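Local coordinates for BH2602 protein (Bacillus halodurans, PDB 3NWZ), which is of uncharacterised function but belongs to the hotdog-fold thioesterase superfamily, binds coenzyme A and probably hydrolyses acyl-CoA thioesters, at residues Glu58-Ile70 with Gly121-Val133. Numbering follows the deposited sequence.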
loop_
_atom_site.group_PDB
_atom_site.type_symbol
_atom_site.label_atom_id
_atom_site.label_comp_id
_atom_site.label_asym_id
_atom_site.label_seq_id
_atom_site.Cartn_x
_atom_site.Cartn_y
_atom_site.Cartn_z
ATOM N N GLU A 58 -8.037 22.762 9.053
ATOM C CA GLU A 58 -8.383 22.739 7.646
ATOM C C GLU A 58 -7.720 23.926 6.968
ATOM O O GLU A 58 -7.548 24.978 7.582
ATOM C CB GLU A 58 -9.897 22.823 7.512
ATOM C CG GLU A 58 -10.419 22.769 6.111
ATOM C CD GLU A 58 -11.900 22.474 6.095
ATOM O OE1 GLU A 58 -12.279 21.367 6.535
ATOM O OE2 GLU A 58 -12.684 23.345 5.654
ATOM N N ARG A 59 -7.326 23.750 5.714
ATOM C CA ARG A 59 -6.695 24.830 4.981
ATOM C C ARG A 59 -7.735 25.618 4.173
ATOM O O ARG A 59 -8.898 25.223 4.091
ATOM C CB ARG A 59 -5.627 24.280 4.045
ATOM C CG ARG A 59 -4.493 23.557 4.752
ATOM C CD ARG A 59 -3.210 23.590 3.923
ATOM N NE ARG A 59 -3.403 23.061 2.578
ATOM C CZ ARG A 59 -2.422 22.892 1.699
ATOM N NH1 ARG A 59 -1.179 23.218 2.029
ATOM N NH2 ARG A 59 -2.681 22.385 0.501
ATOM N N GLU A 60 -7.317 26.749 3.608
ATOM C CA GLU A 60 -8.199 27.566 2.789
ATOM C C GLU A 60 -8.790 26.620 1.760
ATOM O O GLU A 60 -10.000 26.591 1.547
ATOM C CB GLU A 60 -7.400 28.669 2.090
ATOM C CG GLU A 60 -8.156 29.418 0.999
ATOM C CD GLU A 60 -9.357 30.176 1.526
ATOM O OE1 GLU A 60 -9.167 31.079 2.367
ATOM O OE2 GLU A 60 -10.490 29.870 1.097
ATOM N N ASP A 61 -7.922 25.842 1.120
ATOM C CA ASP A 61 -8.373 24.867 0.135
ATOM C C ASP A 61 -9.154 23.800 0.899
ATOM O O ASP A 61 -9.478 23.991 2.066
ATOM C CB ASP A 61 -7.173 24.244 -0.596
ATOM C CG ASP A 61 -6.065 23.759 0.356
ATOM O OD1 ASP A 61 -6.381 23.124 1.389
ATOM O OD2 ASP A 61 -4.870 23.994 0.053
ATOM N N GLY A 62 -9.458 22.677 0.265
ATOM C CA GLY A 62 -10.191 21.640 0.974
ATOM C C GLY A 62 -9.346 20.773 1.902
ATOM O O GLY A 62 -9.824 20.332 2.934
ATOM N N ARG A 63 -8.086 20.542 1.541
ATOM C CA ARG A 63 -7.162 19.704 2.311
ATOM C C ARG A 63 -7.120 19.867 3.844
ATOM O O ARG A 63 -7.591 20.859 4.403
ATOM C CB ARG A 63 -5.749 19.880 1.765
ATOM C CG ARG A 63 -5.600 19.579 0.289
ATOM C CD ARG A 63 -4.153 19.787 -0.123
ATOM N NE ARG A 63 -3.952 19.589 -1.550
ATOM C CZ ARG A 63 -4.482 20.357 -2.494
ATOM N NH1 ARG A 63 -5.252 21.384 -2.167
ATOM N NH2 ARG A 63 -4.240 20.096 -3.769
ATOM N N PHE A 64 -6.534 18.879 4.516
ATOM C CA PHE A 64 -6.433 18.911 5.968
ATOM C C PHE A 64 -4.980 18.838 6.492
ATOM O O PHE A 64 -4.133 18.082 5.994
ATOM C CB PHE A 64 -7.295 17.795 6.552
ATOM C CG PHE A 64 -7.869 18.127 7.890
ATOM C CD1 PHE A 64 -7.177 17.812 9.060
ATOM C CD2 PHE A 64 -9.076 18.791 7.986
ATOM C CE1 PHE A 64 -7.687 18.158 10.304
ATOM C CE2 PHE A 64 -9.591 19.142 9.230
ATOM C CZ PHE A 64 -8.894 18.823 10.386
ATOM N N GLU A 65 -4.705 19.603 7.537
ATOM C CA GLU A 65 -3.356 19.680 8.049
ATOM C C GLU A 65 -3.154 19.318 9.526
ATOM O O GLU A 65 -3.912 19.731 10.413
ATOM C CB GLU A 65 -2.860 21.098 7.764
ATOM C CG GLU A 65 -1.391 21.377 7.951
ATOM C CD GLU A 65 -1.024 22.744 7.378
ATOM O OE1 GLU A 65 -1.090 22.906 6.138
ATOM O OE2 GLU A 65 -0.685 23.661 8.161
ATOM N N VAL A 66 -2.110 18.529 9.765
ATOM C CA VAL A 66 -1.738 18.108 11.106
ATOM C C VAL A 66 -0.233 18.249 11.248
ATOM O O VAL A 66 0.521 17.592 10.527
ATOM C CB VAL A 66 -2.044 16.614 11.395
ATOM C CG1 VAL A 66 -1.684 16.314 12.830
ATOM C CG2 VAL A 66 -3.484 16.280 11.145
ATOM N N ARG A 67 0.207 19.112 12.157
ATOM C CA ARG A 67 1.637 19.241 12.389
ATOM C C ARG A 67 1.990 18.636 13.748
ATOM O O ARG A 67 1.175 18.598 14.673
ATOM C CB ARG A 67 2.109 20.702 12.266
ATOM C CG ARG A 67 1.648 21.674 13.318
ATOM C CD ARG A 67 1.925 23.094 12.844
ATOM N NE ARG A 67 1.066 23.448 11.714
ATOM C CZ ARG A 67 -0.227 23.752 11.818
ATOM N NH1 ARG A 67 -0.826 23.758 13.005
ATOM N NH2 ARG A 67 -0.927 24.044 10.731
ATOM N N LEU A 68 3.208 18.136 13.847
ATOM C CA LEU A 68 3.679 17.493 15.055
ATOM C C LEU A 68 5.084 17.936 15.373
ATOM O O LEU A 68 5.978 17.807 14.551
ATOM C CB LEU A 68 3.641 15.983 14.848
ATOM C CG LEU A 68 4.228 15.006 15.858
ATOM C CD1 LEU A 68 3.417 13.718 15.813
ATOM C CD2 LEU A 68 5.681 14.734 15.529
ATOM N N PRO A 69 5.287 18.485 16.573
ATOM C CA PRO A 69 6.603 18.948 17.006
ATOM C C PRO A 69 7.568 17.772 17.021
ATOM O O PRO A 69 7.189 16.663 17.431
ATOM C CB PRO A 69 6.340 19.464 18.425
ATOM C CG PRO A 69 4.920 19.887 18.402
ATOM C CD PRO A 69 4.259 18.801 17.582
ATOM N N ILE A 70 8.803 17.995 16.570
ATOM C CA ILE A 70 9.798 16.931 16.610
ATOM C C ILE A 70 10.665 17.084 17.867
ATOM O O ILE A 70 11.270 18.133 18.110
ATOM C CB ILE A 70 10.732 16.924 15.376
ATOM C CG1 ILE A 70 9.906 16.757 14.094
ATOM C CG2 ILE A 70 11.780 15.750 15.525
ATOM C CD1 ILE A 70 10.731 16.726 12.832
ATOM N N GLY A 121 12.416 11.934 8.467
ATOM C CA GLY A 121 11.692 13.021 9.084
ATOM C C GLY A 121 12.645 13.730 10.036
ATOM O O GLY A 121 13.127 13.119 10.986
HETATM N N MSE A 122 12.951 14.999 9.785
HETATM C CA MSE A 122 13.853 15.737 10.668
HETATM C C MSE A 122 13.580 17.237 10.626
HETATM O O MSE A 122 12.996 17.757 9.676
HETATM C CB MSE A 122 15.309 15.466 10.297
HETATM C CG MSE A 122 15.647 13.985 10.171
HETATM SE SE MSE A 122 17.524 13.621 9.931
HETATM C CE MSE A 122 17.561 11.857 10.709
ATOM N N GLY A 123 14.017 17.930 11.669
ATOM C CA GLY A 123 13.785 19.354 11.752
ATOM C C GLY A 123 13.058 19.602 13.055
ATOM O O GLY A 123 13.209 18.818 13.994
ATOM N N THR A 124 12.251 20.655 13.118
ATOM C CA THR A 124 11.529 20.975 14.336
ATOM C C THR A 124 10.088 20.475 14.406
ATOM O O THR A 124 9.497 20.451 15.479
ATOM C CB THR A 124 11.525 22.481 14.574
ATOM O OG1 THR A 124 10.910 23.143 13.456
ATOM C CG2 THR A 124 12.946 22.976 14.763
ATOM N N TYR A 125 9.510 20.099 13.270
ATOM C CA TYR A 125 8.142 19.581 13.274
ATOM C C TYR A 125 7.775 18.949 11.938
ATOM O O TYR A 125 8.399 19.234 10.925
ATOM C CB TYR A 125 7.143 20.694 13.584
ATOM C CG TYR A 125 7.009 21.696 12.474
ATOM C CD1 TYR A 125 7.753 22.871 12.478
ATOM C CD2 TYR A 125 6.193 21.433 11.380
ATOM C CE1 TYR A 125 7.691 23.765 11.414
ATOM C CE2 TYR A 125 6.124 22.318 10.307
ATOM C CZ TYR A 125 6.876 23.481 10.332
ATOM O OH TYR A 125 6.815 24.350 9.275
ATOM N N LEU A 126 6.765 18.084 11.942
ATOM C CA LEU A 126 6.313 17.447 10.710
ATOM C C LEU A 126 4.973 18.040 10.300
ATOM O O LEU A 126 4.223 18.550 11.139
ATOM C CB LEU A 126 6.208 15.933 10.884
ATOM C CG LEU A 126 7.582 15.297 11.100
ATOM C CD1 LEU A 126 7.554 13.819 10.724
ATOM C CD2 LEU A 126 8.608 16.024 10.226
ATOM N N ARG A 127 4.670 18.000 9.011
ATOM C CA ARG A 127 3.415 18.582 8.569
ATOM C C ARG A 127 2.735 17.644 7.603
ATOM O O ARG A 127 3.117 17.580 6.444
ATOM C CB ARG A 127 3.674 19.947 7.893
ATOM C CG ARG A 127 2.499 20.902 7.985
ATOM C CD ARG A 127 2.731 22.155 7.136
ATOM N NE ARG A 127 2.496 21.930 5.709
ATOM C CZ ARG A 127 3.367 22.234 4.750
ATOM N NH1 ARG A 127 4.537 22.773 5.063
ATOM N NH2 ARG A 127 3.068 22.000 3.478
ATOM N N ALA A 128 1.743 16.895 8.063
ATOM C CA ALA A 128 1.060 15.992 7.156
ATOM C C ALA A 128 -0.138 16.701 6.499
ATOM O O ALA A 128 -0.907 17.399 7.163
ATOM C CB ALA A 128 0.602 14.708 7.911
ATOM N N VAL A 129 -0.298 16.518 5.191
ATOM C CA VAL A 129 -1.421 17.146 4.470
ATOM C C VAL A 129 -2.219 16.120 3.695
ATOM O O VAL A 129 -1.674 15.426 2.839
ATOM C CB VAL A 129 -0.929 18.239 3.468
ATOM C CG1 VAL A 129 -2.152 18.975 2.852
ATOM C CG2 VAL A 129 0.008 19.192 4.184
ATOM N N ALA A 130 -3.514 16.053 3.979
ATOM C CA ALA A 130 -4.391 15.082 3.340
ATOM C C ALA A 130 -5.491 15.711 2.478
ATOM O O ALA A 130 -5.962 16.811 2.771
ATOM C CB ALA A 130 -5.037 14.173 4.446
ATOM N N SER A 131 -5.900 14.985 1.433
ATOM C CA SER A 131 -6.982 15.413 0.529
ATOM C C SER A 131 -7.840 14.226 0.037
ATOM O O SER A 131 -7.335 13.152 -0.271
ATOM C CB SER A 131 -6.431 16.194 -0.688
ATOM O OG SER A 131 -5.767 15.370 -1.625
ATOM N N ILE A 132 -9.147 14.426 -0.020
ATOM C CA ILE A 132 -10.041 13.381 -0.480
ATOM C C ILE A 132 -9.803 13.099 -1.970
ATOM O O ILE A 132 -9.639 14.030 -2.788
ATOM C CB ILE A 132 -11.498 13.779 -0.265
ATOM C CG1 ILE A 132 -11.749 14.024 1.222
ATOM C CG2 ILE A 132 -12.417 12.693 -0.810
ATOM C CD1 ILE A 132 -13.174 14.320 1.545
ATOM N N VAL A 133 -9.772 11.811 -2.316
ATOM C CA VAL A 133 -9.521 11.396 -3.681
ATOM C C VAL A 133 -10.812 10.869 -4.244
ATOM O O VAL A 133 -11.028 10.858 -5.451
ATOM C CB VAL A 133 -8.454 10.286 -3.707
ATOM C CG1 VAL A 133 -8.207 9.824 -5.146
ATOM C CG2 VAL A 133 -7.164 10.802 -3.043
#
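R63-I70 pairs with T124-S131 in the hotdog fold, joining two neighbouring strands of the antiparallel sheet that curls round the central helix 83-100. Strand 64-69 and residues 125-132 run antiparallel, at 165° to each other, with F64-A130, V66-A128 and L68-L126 as hydrogen-bonded pairs; F64 N reaches A130 O at 2.8 Å, and L126 N reaches L68 O at 2.7 Å. One face of the pair turns V66, L68 and A128 onto helix 83-100. The other carries E65, R67 and R127 beside V129 and Y125, and shows how a sheet surface can balance its ions across strands as well as along one. E65, its CG turned away from its own backbone N (chi1 -168°), stretches out along the face until its carboxylate serves two arginines. E65 OE2 takes R67 NH2 at 2.6 Å through its anti lone pair, nearly in the guanidinium plane, whereas E65 OE1 makes only a long salt bridge to R127 NE, the two flat groups 50° apart. A glutamine at E65 would probably leave R67 and R127 without the negative charge that they share. Farther along, V129 CG1 packs over one face of the R59 guanidinium and against R63 CD; D61 holds both arginines through OD2. Where strand 64-69 gives way to loop, I70 N still bonds T124 O, though the donor stands well above the carbonyl plane. The I70 side chain reaches across toward the other strand, CG1 against Y125 CA, and I70 CD1 meets L126 CD2 at 3.4 Å.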